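Local coordinates for ribosomal protein uL16 3-hydroxylase (Escherichia coli, PDB 4CCL) that catalyses the iron- and 2-oxoglutarate-dependent 3-hydroxylation of an arginine in ribosomal protein uL16, and works as a homodimer, at residues P124-Y129 with L148-H153; W142-K147 with D177-P182; Q152-P155 with L159-V162. All blocks are in the same frame, centred on the assembly; numbering follows the deposited sequence.

Interaction 1: residues P124-Y129 with L148-H153; sequences PHLDQY and LQMKQH
The amide nitrogen NE2 of Gln152 comes in beside the root of Leu126, 3.6 Å from Leu126 CB and 4.2 Å from the backbone Leu126 O. Neither approach is a hydrogen bond, and none links the two segments; the polar end simply lies against an aliphatic carbon next to a carbonyl. Gln152 covers this distance because its chain stays extended beyond CG (chi2 -163°), which carries the amide over to the 124-129 loop. The other half of the contact is apolar. Leu126 CB points at the opposite loop, and its CD1 branch reaches CG of Met150, present here as selenomethionine, at 4.1 Å, the two side chains crossing obliquely. In Met150, CG sits between the backbone N and the carbonyl carbon (chi1 47°), a setting that turns this methylene to the leucine, while the selenium goes instead to the side of Val162. Pro186 touches both Leu126 and Met150 and so completes this small patch. Leu126 is thus touched by a methylene at its tip and by an amide at its base, a loose surface contact with little buried area. On the far side of the same segment the chemistry changes. Asp127 CB points away from residues 148-153, and the His125 side chain also leads away from them. A weak hydrogen bond of 3.4 Å runs from His125 ND1 to Asp127 OD1. His125, whose ring meets that of His187 edge-to-face, binds the catalytic iron together with Asp127 and His187. Leu126 is therefore the middle residue of the HXD motif, turned outward to the neighbouring loop between its two ligand residues, as in the HXD...H facial triad of JmjC and related 2-oxoglutarate oxygenases.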
ATOM      1  N   PRO B 124     -21.733   1.633  27.429  1.00 66.25           N
ATOM      2  CA  PRO B 124     -20.773   0.523  27.465  1.00 63.78           C
ATOM      3  C   PRO B 124     -20.019   0.409  26.147  1.00 67.76           C
ATOM      4  O   PRO B 124     -20.634   0.565  25.096  1.00 72.71           O
ATOM      5  CB  PRO B 124     -21.658  -0.718  27.666  1.00 62.64           C
ATOM      6  CG  PRO B 124     -23.088  -0.230  27.690  1.00 65.30           C
ATOM      7  CD  PRO B 124     -23.098   1.165  27.145  1.00 64.08           C
ATOM      8  N   HIS B 125     -18.718   0.133  26.195  1.00 61.05           N
ATOM      9  CA  HIS B 125     -17.934   0.031  24.964  1.00 68.73           C
ATOM     10  C   HIS B 125     -16.635  -0.763  25.091  1.00 71.11           C
ATOM     11  O   HIS B 125     -16.129  -0.987  26.192  1.00 66.68           O
ATOM     12  CB  HIS B 125     -17.653   1.421  24.382  1.00 72.30           C
ATOM     13  CG  HIS B 125     -16.827   2.296  25.272  1.00 71.77           C
ATOM     14  ND1 HIS B 125     -15.571   2.736  24.920  1.00 70.03           N
ATOM     15  CD2 HIS B 125     -17.078   2.808  26.500  1.00 72.71           C
ATOM     16  CE1 HIS B 125     -15.082   3.485  25.893  1.00 72.62           C
ATOM     17  NE2 HIS B 125     -15.975   3.545  26.861  1.00 74.74           N
ATOM     18  N   LEU B 126     -16.102  -1.172  23.943  1.00 72.90           N
ATOM     19  CA  LEU B 126     -14.819  -1.856  23.861  1.00 70.03           C
ATOM     20  C   LEU B 126     -13.772  -0.933  23.245  1.00 76.23           C
ATOM     21  O   LEU B 126     -14.095  -0.090  22.408  1.00 80.56           O
ATOM     22  CB  LEU B 126     -14.947  -3.122  23.006  1.00 76.96           C
ATOM     23  CG  LEU B 126     -15.387  -4.395  23.727  1.00 78.35           C
ATOM     24  CD1 LEU B 126     -15.480  -5.559  22.762  1.00 81.00           C
ATOM     25  CD2 LEU B 126     -14.411  -4.709  24.832  1.00 77.26           C
ATOM     26  N   ASP B 127     -12.524  -1.087  23.672  1.00 80.87           N
ATOM     27  CA  ASP B 127     -11.406  -0.390  23.047  1.00 80.77           C
ATOM     28  C   ASP B 127     -10.417  -1.421  22.528  1.00 74.60           C
ATOM     29  O   ASP B 127     -10.397  -2.556  23.001  1.00 73.56           O
ATOM     30  CB  ASP B 127     -10.706   0.539  24.044  1.00 83.55           C
ATOM     31  CG  ASP B 127     -11.497   1.799  24.329  1.00 89.86           C
ATOM     32  OD1 ASP B 127     -12.480   2.064  23.606  1.00 85.20           O
ATOM     33  OD2 ASP B 127     -11.127   2.531  25.273  1.00 97.12           O
ATOM     34  N   GLN B 128      -9.612  -1.041  21.544  1.00 70.88           N
ATOM     35  CA  GLN B 128      -8.526  -1.904  21.089  1.00 67.08           C
ATOM     36  C   GLN B 128      -7.211  -1.552  21.772  1.00 58.67           C
ATOM     37  O   GLN B 128      -6.165  -2.122  21.460  1.00 63.73           O
ATOM     38  CB  GLN B 128      -8.374  -1.876  19.566  1.00 80.87           C
ATOM     39  CG  GLN B 128      -9.416  -2.701  18.824  1.00 87.52           C
ATOM     40  CD  GLN B 128      -9.527  -4.125  19.348  1.00 98.92           C
ATOM     41  OE1 GLN B 128     -10.629  -4.651  19.503  1.00103.40           O
ATOM     42  NE2 GLN B 128      -8.387  -4.755  19.619  1.00102.04           N
ATOM     43  N   TYR B 129      -7.268  -0.608  22.704  1.00 54.79           N
ATOM     44  CA  TYR B 129      -6.056  -0.117  23.346  1.00 49.85           C
ATOM     45  C   TYR B 129      -6.145  -0.078  24.869  1.00 51.30           C
ATOM     46  O   TYR B 129      -7.237  -0.050  25.442  1.00 56.34           O
ATOM     47  CB  TYR B 129      -5.724   1.276  22.819  1.00 48.69           C
ATOM     48  CG  TYR B 129      -5.793   1.385  21.313  1.00 57.59           C
ATOM     49  CD1 TYR B 129      -4.728   0.979  20.520  1.00 50.21           C
ATOM     50  CD2 TYR B 129      -6.927   1.888  20.684  1.00 62.91           C
ATOM     51  CE1 TYR B 129      -4.790   1.074  19.142  1.00 54.14           C
ATOM     52  CE2 TYR B 129      -6.997   1.987  19.312  1.00 63.04           C
ATOM     53  CZ  TYR B 129      -5.927   1.578  18.544  1.00 61.53           C
ATOM     54  OH  TYR B 129      -5.999   1.678  17.176  1.00 63.18           O
ATOM     55  N   LEU B 148     -14.657 -11.069  26.624  1.00 81.08           N
ATOM     56  CA  LEU B 148     -15.356 -12.128  25.913  1.00 85.38           C
ATOM     57  C   LEU B 148     -15.827 -11.549  24.592  1.00 96.73           C
ATOM     58  O   LEU B 148     -16.118 -10.356  24.506  1.00 97.49           O
ATOM     59  CB  LEU B 148     -16.572 -12.601  26.714  1.00 81.94           C
ATOM     60  CG  LEU B 148     -16.403 -13.009  28.181  1.00 86.60           C
ATOM     61  CD1 LEU B 148     -17.758 -13.144  28.855  1.00 74.11           C
ATOM     62  CD2 LEU B 148     -15.614 -14.303  28.301  1.00 91.66           C
ATOM     63  N   GLN B 149     -15.905 -12.389  23.567  1.00105.14           N
ATOM     64  CA  GLN B 149     -16.359 -11.941  22.258  1.00108.33           C
ATOM     65  C   GLN B 149     -17.811 -11.477  22.328  1.00110.93           C
ATOM     66  O   GLN B 149     -18.682 -12.206  22.800  1.00115.10           O
ATOM     67  CB  GLN B 149     -16.207 -13.062  21.229  1.00110.45           C
ATOM     68  CG  GLN B 149     -16.379 -12.616  19.787  1.00109.65           C
HETATM   69  N   MSE B 150     -18.063 -10.259  21.858  1.00109.30           N
HETATM   70  CA  MSE B 150     -19.409  -9.695  21.880  1.00115.08           C
HETATM   71  C   MSE B 150     -19.659  -8.759  20.700  1.00118.94           C
HETATM   72  O   MSE B 150     -18.764  -8.033  20.266  1.00119.00           O
HETATM   73  CB  MSE B 150     -19.671  -8.977  23.207  1.00113.49           C
HETATM   74  CG  MSE B 150     -18.561  -8.039  23.649  1.00111.62           C
HETATM   75 SE   MSE B 150     -18.895  -7.286  25.417  1.00148.34          SE
HETATM   76  CE  MSE B 150     -19.096  -8.943  26.430  1.00 72.63           C
ATOM     77  N   LYS B 151     -20.886  -8.783  20.190  1.00120.54           N
ATOM     78  CA  LYS B 151     -21.254  -7.996  19.020  1.00120.83           C
ATOM     79  C   LYS B 151     -21.385  -6.511  19.347  1.00115.54           C
ATOM     80  O   LYS B 151     -22.066  -6.131  20.297  1.00115.48           O
ATOM     81  CB  LYS B 151     -22.565  -8.515  18.424  1.00123.74           C
ATOM     82  N   GLN B 152     -20.726  -5.674  18.553  1.00109.15           N
ATOM     83  CA  GLN B 152     -20.829  -4.229  18.718  1.00103.51           C
ATOM     84  C   GLN B 152     -22.054  -3.679  17.991  1.00106.96           C
ATOM     85  O   GLN B 152     -22.302  -4.021  16.839  1.00113.30           O
ATOM     86  CB  GLN B 152     -19.557  -3.531  18.223  1.00101.32           C
ATOM     87  CG  GLN B 152     -18.339  -3.749  19.114  1.00103.38           C
ATOM     88  CD  GLN B 152     -17.231  -2.752  18.850  1.00106.52           C
ATOM     89  OE1 GLN B 152     -16.969  -2.384  17.705  1.00110.88           O
ATOM     90  NE2 GLN B 152     -16.579  -2.296  19.914  1.00102.88           N
ATOM     91  N   HIS B 153     -22.813  -2.820  18.662  1.00105.17           N
ATOM     92  CA  HIS B 153     -24.020  -2.247  18.070  1.00109.35           C
ATOM     93  C   HIS B 153     -23.946  -0.723  18.057  1.00106.43           C
ATOM     94  O   HIS B 153     -23.110  -0.123  18.744  1.00102.86           O
ATOM     95  CB  HIS B 153     -25.291  -2.760  18.776  1.00111.43           C
ATOM     96  CG  HIS B 153     -25.684  -1.978  19.997  1.00111.80           C
ATOM     97  ND1 HIS B 153     -25.569  -2.479  21.274  1.00112.15           N
ATOM     98  CD2 HIS B 153     -26.229  -0.745  20.123  1.00111.01           C
ATOM     99  CE1 HIS B 153     -26.004  -1.578  22.139  1.00110.50           C
ATOM    100  NE2 HIS B 153     -26.409  -0.518  21.466  1.00109.30           N
TER

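Interaction 2: residues W142-K147 with D177-P182; sequences WRVGEK and DILYIP
Two strands that belong to different sheets of the JmjC double-stranded beta-helix face each other here, packing across the interior of the cupin-type barrel. Strands 142-145 and 178-181 run nearly alongside, 21° apart in direction, with their axes 9.8 Å from each other at closest approach, too far for backbone bonding and a spacing that side chains from both strands fill. Leu179 sits at the middle. Its CG stands anti to the backbone N (chi1 172°), which sends the two methyls to the opposite sheet. CD2 lies 3.8 Å from Trp142 CB and also meets Trp142 CG and the adjoining indole carbons obliquely, and the same methyl is 3.9 Å from Val144 CG2. Valine and leucine meet there tip to tip. Further along, Val144 CG2 also approaches Ile181 CD1 at 4.2 Å. The indole NE1 turns elsewhere and hydrogen-bonds Asn197 OD1, while both Trp142 and Ile181 touch the iron ligand His187. All four residues are buried and no hydrogen bond joins the strands, so the two sheets are held together at this point by aliphatic and aromatic carbon alone, with the polar atom of the indole satisfied from outside the contact.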
ATOM      1  N   TRP B 142     -17.853   3.226  37.778  1.00 43.16           N
ATOM      2  CA  TRP B 142     -17.190   2.510  36.701  1.00 49.79           C
ATOM      3  C   TRP B 142     -17.406   1.008  36.819  1.00 53.80           C
ATOM      4  O   TRP B 142     -17.324   0.424  37.910  1.00 59.06           O
ATOM      5  CB  TRP B 142     -15.694   2.833  36.659  1.00 46.08           C
ATOM      6  CG  TRP B 142     -15.388   4.051  35.854  1.00 50.10           C
ATOM      7  CD1 TRP B 142     -15.097   5.290  36.328  1.00 50.98           C
ATOM      8  CD2 TRP B 142     -15.366   4.140  34.416  1.00 51.74           C
ATOM      9  NE1 TRP B 142     -14.883   6.153  35.277  1.00 50.12           N
ATOM     10  CE2 TRP B 142     -15.040   5.488  34.118  1.00 51.88           C
ATOM     11  CE3 TRP B 142     -15.581   3.237  33.387  1.00 52.10           C
ATOM     12  CZ2 TRP B 142     -14.932   5.921  32.791  1.00 54.23           C
ATOM     13  CZ3 TRP B 142     -15.471   3.682  32.080  1.00 51.88           C
ATOM     14  CH2 TRP B 142     -15.148   5.016  31.797  1.00 52.39           C
ATOM     15  N   ARG B 143     -17.688   0.404  35.671  1.00 52.70           N
ATOM     16  CA  ARG B 143     -17.960  -1.014  35.558  1.00 48.06           C
ATOM     17  C   ARG B 143     -17.127  -1.612  34.430  1.00 51.22           C
ATOM     18  O   ARG B 143     -17.042  -1.045  33.342  1.00 49.02           O
ATOM     19  CB  ARG B 143     -19.451  -1.256  35.306  1.00 49.69           C
ATOM     20  CG  ARG B 143     -20.356  -0.763  36.431  1.00 51.75           C
ATOM     21  CD  ARG B 143     -21.833  -0.952  36.112  1.00 53.49           C
ATOM     22  NE  ARG B 143     -22.196  -2.362  36.007  1.00 63.62           N
ATOM     23  CZ  ARG B 143     -22.426  -2.994  34.860  1.00 70.41           C
ATOM     24  NH1 ARG B 143     -22.337  -2.338  33.711  1.00 72.68           N
ATOM     25  NH2 ARG B 143     -22.749  -4.279  34.863  1.00 71.64           N
ATOM     26  N   VAL B 144     -16.491  -2.745  34.707  1.00 55.47           N
ATOM     27  CA  VAL B 144     -15.726  -3.464  33.701  1.00 54.73           C
ATOM     28  C   VAL B 144     -16.148  -4.927  33.696  1.00 52.43           C
ATOM     29  O   VAL B 144     -16.205  -5.566  34.749  1.00 62.55           O
ATOM     30  CB  VAL B 144     -14.211  -3.393  33.974  1.00 51.72           C
ATOM     31  CG1 VAL B 144     -13.437  -3.936  32.781  1.00 41.08           C
ATOM     32  CG2 VAL B 144     -13.785  -1.964  34.279  1.00 43.54           C
ATOM     33  N   GLY B 145     -16.445  -5.455  32.512  1.00 61.23           N
ATOM     34  CA  GLY B 145     -16.834  -6.845  32.386  1.00 64.63           C
ATOM     35  C   GLY B 145     -15.672  -7.726  31.981  1.00 64.29           C
ATOM     36  O   GLY B 145     -14.598  -7.235  31.632  1.00 63.42           O
ATOM     37  N   GLU B 146     -15.888  -9.036  32.025  1.00 67.51           N
ATOM     38  CA  GLU B 146     -14.871  -9.985  31.603  1.00 66.60           C
ATOM     39  C   GLU B 146     -14.652  -9.833  30.101  1.00 71.30           C
ATOM     40  O   GLU B 146     -15.526  -9.338  29.386  1.00 70.61           O
ATOM     41  CB  GLU B 146     -15.298 -11.415  31.956  1.00 69.43           C
ATOM     42  CG  GLU B 146     -14.226 -12.472  31.744  1.00 70.00           C
ATOM     43  CD  GLU B 146     -12.916 -12.124  32.424  1.00 69.58           C
ATOM     44  OE1 GLU B 146     -12.776 -12.403  33.634  1.00 73.77           O
ATOM     45  OE2 GLU B 146     -12.021 -11.577  31.747  1.00 69.25           O
ATOM     46  N   LYS B 147     -13.495 -10.271  29.617  1.00 72.15           N
ATOM     47  CA  LYS B 147     -13.153 -10.084  28.218  1.00 73.92           C
ATOM     48  C   LYS B 147     -13.645 -11.300  27.454  1.00 74.01           C
ATOM     49  O   LYS B 147     -13.127 -12.406  27.607  1.00 77.48           O
ATOM     50  CB  LYS B 147     -11.638  -9.947  28.080  1.00 76.45           C
ATOM     51  CG  LYS B 147     -11.096 -10.003  26.665  1.00 72.53           C
ATOM     52  CD  LYS B 147      -9.595 -10.248  26.716  1.00 67.39           C
ATOM     53  CE  LYS B 147      -8.906  -9.932  25.402  1.00 73.12           C
ATOM     54  NZ  LYS B 147      -7.426 -10.057  25.548  1.00 75.49           N
ATOM     55  N   ASP B 177      -8.166   8.286  42.089  1.00 40.36           N
ATOM     56  CA  ASP B 177      -8.252   6.880  41.709  1.00 39.53           C
ATOM     57  C   ASP B 177      -8.002   6.690  40.217  1.00 45.12           C
ATOM     58  O   ASP B 177      -8.317   7.560  39.401  1.00 40.89           O
ATOM     59  CB  ASP B 177      -9.613   6.295  42.087  1.00 46.58           C
ATOM     60  CG  ASP B 177      -9.873   6.333  43.579  1.00 57.59           C
ATOM     61  OD1 ASP B 177      -8.899   6.317  44.363  1.00 61.09           O
ATOM     62  OD2 ASP B 177     -11.058   6.376  43.967  1.00 61.22           O
ATOM     63  N   ILE B 178      -7.426   5.544  39.870  1.00 47.36           N
ATOM     64  CA  ILE B 178      -7.146   5.211  38.480  1.00 42.19           C
ATOM     65  C   ILE B 178      -7.690   3.832  38.150  1.00 42.46           C
ATOM     66  O   ILE B 178      -7.532   2.891  38.928  1.00 47.31           O
ATOM     67  CB  ILE B 178      -5.637   5.213  38.195  1.00 46.17           C
ATOM     68  CG1 ILE B 178      -4.999   6.497  38.719  1.00 48.81           C
ATOM     69  CG2 ILE B 178      -5.372   5.056  36.704  1.00 42.51           C
ATOM     70  CD1 ILE B 178      -3.504   6.485  38.663  1.00 52.02           C
ATOM     71  N   LEU B 179      -8.343   3.720  36.999  1.00 40.88           N
ATOM     72  CA  LEU B 179      -8.805   2.435  36.505  1.00 42.47           C
ATOM     73  C   LEU B 179      -8.017   2.048  35.256  1.00 44.88           C
ATOM     74  O   LEU B 179      -8.183   2.656  34.199  1.00 47.67           O
ATOM     75  CB  LEU B 179     -10.300   2.507  36.189  1.00 34.62           C
ATOM     76  CG  LEU B 179     -10.943   1.311  35.485  1.00 41.64           C
ATOM     77  CD1 LEU B 179     -10.820   0.057  36.329  1.00 39.16           C
ATOM     78  CD2 LEU B 179     -12.401   1.603  35.166  1.00 35.66           C
ATOM     79  N   TYR B 180      -7.162   1.035  35.377  1.00 40.14           N
ATOM     80  CA  TYR B 180      -6.434   0.522  34.224  1.00 42.86           C
ATOM     81  C   TYR B 180      -7.225  -0.576  33.534  1.00 46.11           C
ATOM     82  O   TYR B 180      -7.570  -1.581  34.157  1.00 52.57           O
ATOM     83  CB  TYR B 180      -5.056  -0.027  34.602  1.00 41.47           C
ATOM     84  CG  TYR B 180      -4.467  -0.845  33.473  1.00 47.94           C
ATOM     85  CD1 TYR B 180      -4.003  -0.227  32.320  1.00 43.54           C
ATOM     86  CD2 TYR B 180      -4.412  -2.234  33.539  1.00 46.84           C
ATOM     87  CE1 TYR B 180      -3.483  -0.962  31.273  1.00 43.25           C
ATOM     88  CE2 TYR B 180      -3.894  -2.975  32.495  1.00 47.89           C
ATOM     89  CZ  TYR B 180      -3.431  -2.333  31.365  1.00 44.05           C
ATOM     90  OH  TYR B 180      -2.914  -3.059  30.323  1.00 46.41           O
ATOM     91  N   ILE B 181      -7.533  -0.356  32.260  1.00 42.66           N
ATOM     92  CA  ILE B 181      -8.210  -1.339  31.420  1.00 43.61           C
ATOM     93  C   ILE B 181      -7.369  -1.788  30.220  1.00 47.93           C
ATOM     94  O   ILE B 181      -7.016  -0.965  29.375  1.00 45.52           O
ATOM     95  CB  ILE B 181      -9.561  -0.807  30.917  1.00 42.52           C
ATOM     96  CG1 ILE B 181     -10.332  -0.148  32.067  1.00 47.66           C
ATOM     97  CG2 ILE B 181     -10.365  -1.934  30.290  1.00 37.89           C
ATOM     98  CD1 ILE B 181     -11.607   0.549  31.642  1.00 46.43           C
ATOM     99  N   PRO B 182      -7.035  -3.088  30.143  1.00 48.94           N
ATOM    100  CA  PRO B 182      -6.395  -3.628  28.938  1.00 51.58           C
ATOM    101  C   PRO B 182      -7.411  -3.703  27.803  1.00 48.72           C
ATOM    102  O   PRO B 182      -8.611  -3.690  28.075  1.00 52.44           O
ATOM    103  CB  PRO B 182      -5.987  -5.049  29.356  1.00 50.65           C
ATOM    104  CG  PRO B 182      -6.174  -5.111  30.843  1.00 53.13           C
ATOM    105  CD  PRO B 182      -7.242  -4.126  31.163  1.00 48.25           C
TER

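Interaction 3: residues Q152-P155 with L159-V162; sequences QHCP and LLQV
Gln161 lies opposite His153, and its side chain runs past the His153 ring to Pro155. CB sits over one face of the His153 imidazole, 4.3 Å from the ring centroid and 23° off the ring normal, in a CH-pi contact. CG, set beside the backbone N (chi1 -77°), goes on in an extended chain past Pro155 CG at 4.1 Å. The amide then lies against the same proline carbon, with Gln161 CD 3.6 Å from Pro155 CG, and stands almost perpendicular to the histidine ring. OE1 also lies against Pro155 CG and comes near His153 NE2 without bonding to it, while NE2 hydrogen-bonds to Val122 O. Leu159 CD1 packs on Pro155 CG as well, and Trp61 packs on both Pro155 and Gln161. Behind these side chains the backbones bond in both directions: His153 N to Gln161 O at 2.7 Å and Gln161 N to His153 O at 3.0 Å. Elsewhere in the pair Leu160 CD1 meets Cys154 SG at 3.8 Å, and Leu160 crosses the Gln152 side chain at about a right angle, its CD1 3.6 Å from the polar Gln152 OE1. With an alanine at His153 the backbone pair could remain, but Gln161 CB would probably lose the ring face it lies over, and Asp163 the weak hydrogen bond it receives from His153 ND1. His153 and Gln161 form an antiparallel hydrogen-bonded pair, the bridge of a short, weakly bonded beta-hairpin that lies beside the loop bearing the HXD metal-binding motif.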
ATOM      1  N   GLN B 152     -20.726  -5.674  18.553  1.00109.15           N
ATOM      2  CA  GLN B 152     -20.829  -4.229  18.718  1.00103.51           C
ATOM      3  C   GLN B 152     -22.054  -3.679  17.991  1.00106.96           C
ATOM      4  O   GLN B 152     -22.302  -4.021  16.839  1.00113.30           O
ATOM      5  CB  GLN B 152     -19.557  -3.531  18.223  1.00101.32           C
ATOM      6  CG  GLN B 152     -18.339  -3.749  19.114  1.00103.38           C
ATOM      7  CD  GLN B 152     -17.231  -2.752  18.850  1.00106.52           C
ATOM      8  OE1 GLN B 152     -16.969  -2.384  17.705  1.00110.88           O
ATOM      9  NE2 GLN B 152     -16.579  -2.296  19.914  1.00102.88           N
ATOM     10  N   HIS B 153     -22.813  -2.820  18.662  1.00105.17           N
ATOM     11  CA  HIS B 153     -24.020  -2.247  18.070  1.00109.35           C
ATOM     12  C   HIS B 153     -23.946  -0.723  18.057  1.00106.43           C
ATOM     13  O   HIS B 153     -23.110  -0.123  18.744  1.00102.86           O
ATOM     14  CB  HIS B 153     -25.291  -2.760  18.776  1.00111.43           C
ATOM     15  CG  HIS B 153     -25.684  -1.978  19.997  1.00111.80           C
ATOM     16  ND1 HIS B 153     -25.569  -2.479  21.274  1.00112.15           N
ATOM     17  CD2 HIS B 153     -26.229  -0.745  20.123  1.00111.01           C
ATOM     18  CE1 HIS B 153     -26.004  -1.578  22.139  1.00110.50           C
ATOM     19  NE2 HIS B 153     -26.409  -0.518  21.466  1.00109.30           N
ATOM     20  N   CYS B 154     -24.801  -0.102  17.253  1.00110.45           N
ATOM     21  CA  CYS B 154     -24.711   1.339  17.027  1.00113.09           C
ATOM     22  C   CYS B 154     -26.026   2.094  17.305  1.00116.92           C
ATOM     23  O   CYS B 154     -26.898   2.167  16.436  1.00120.44           O
ATOM     24  CB  CYS B 154     -24.226   1.618  15.595  1.00115.91           C
ATOM     25  SG  CYS B 154     -22.577   1.001  15.202  1.00141.87           S
ATOM     26  N   PRO B 155     -26.192   2.610  18.542  1.00115.05           N
ATOM     27  CA  PRO B 155     -27.328   3.461  18.937  1.00115.95           C
ATOM     28  C   PRO B 155     -27.315   4.754  18.133  1.00117.77           C
ATOM     29  O   PRO B 155     -28.338   5.416  17.953  1.00116.81           O
ATOM     30  CB  PRO B 155     -27.042   3.782  20.416  1.00109.86           C
ATOM     31  CG  PRO B 155     -25.994   2.803  20.834  1.00107.65           C
ATOM     32  CD  PRO B 155     -25.197   2.499  19.617  1.00107.49           C
ATOM     33  N   LEU B 159     -21.423   6.444  17.213  1.00106.26           N
ATOM     34  CA  LEU B 159     -21.214   6.005  18.586  1.00 96.75           C
ATOM     35  C   LEU B 159     -21.237   4.478  18.712  1.00 91.67           C
ATOM     36  O   LEU B 159     -22.243   3.839  18.403  1.00 92.85           O
ATOM     37  CB  LEU B 159     -22.285   6.651  19.471  1.00 96.91           C
ATOM     38  CG  LEU B 159     -22.331   6.510  20.994  1.00 93.99           C
ATOM     39  CD1 LEU B 159     -23.187   5.323  21.406  1.00 92.95           C
ATOM     40  CD2 LEU B 159     -20.937   6.439  21.599  1.00 90.27           C
ATOM     41  N   LEU B 160     -20.129   3.903  19.179  1.00 91.78           N
ATOM     42  CA  LEU B 160     -20.004   2.450  19.315  1.00 94.22           C
ATOM     43  C   LEU B 160     -20.318   1.958  20.722  1.00 88.62           C
ATOM     44  O   LEU B 160     -19.834   2.515  21.710  1.00 94.19           O
ATOM     45  CB  LEU B 160     -18.598   1.983  18.927  1.00 96.77           C
ATOM     46  CG  LEU B 160     -18.395   1.412  17.522  1.00 99.55           C
ATOM     47  CD1 LEU B 160     -19.387   0.288  17.233  1.00 99.48           C
ATOM     48  CD2 LEU B 160     -18.499   2.515  16.485  1.00103.38           C
ATOM     49  N   GLN B 161     -21.116   0.899  20.802  1.00 82.06           N
ATOM     50  CA  GLN B 161     -21.482   0.305  22.081  1.00 81.29           C
ATOM     51  C   GLN B 161     -21.587  -1.213  22.003  1.00 78.72           C
ATOM     52  O   GLN B 161     -21.645  -1.790  20.918  1.00 86.97           O
ATOM     53  CB  GLN B 161     -22.803   0.883  22.593  1.00 88.06           C
ATOM     54  CG  GLN B 161     -22.694   2.275  23.184  1.00 91.83           C
ATOM     55  CD  GLN B 161     -23.997   2.756  23.792  1.00 98.15           C
ATOM     56  OE1 GLN B 161     -24.994   2.037  23.797  1.00100.35           O
ATOM     57  NE2 GLN B 161     -23.994   3.978  24.315  1.00 99.59           N
ATOM     58  N   VAL B 162     -21.605  -1.853  23.167  1.00 77.58           N
ATOM     59  CA  VAL B 162     -21.875  -3.279  23.244  1.00 81.20           C
ATOM     60  C   VAL B 162     -23.140  -3.502  24.061  1.00 81.39           C
ATOM     61  O   VAL B 162     -23.730  -2.552  24.577  1.00 81.09           O
ATOM     62  CB  VAL B 162     -20.714  -4.040  23.912  1.00 79.11           C
ATOM     63  CG1 VAL B 162     -19.444  -3.907  23.090  1.00 80.33           C
ATOM     64  CG2 VAL B 162     -20.490  -3.532  25.331  1.00 75.60           C
TER

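In the fold
Interaction 2 is the core contact of the three, its four touching residues all buried and its contacts purely between carbon atoms, and it joins the two sheets of the barrel. Interactions 1 and 3 are less buried, their centres 8 Å apart, and share Gln152 and His153: interaction 1 is a sparse surface touch between loops, interaction 3 a partly buried hairpin with true backbone hydrogen bonds. The two also meet directly, Pro124 O being probably hydrogen-bonded to Val162 N. Residues 142-147 run straight on into 148-153, so the chain passes from the packed interior to the more exposed loop beside the HXD segment, and the hairpin lies within the loop that interaction 2 closes.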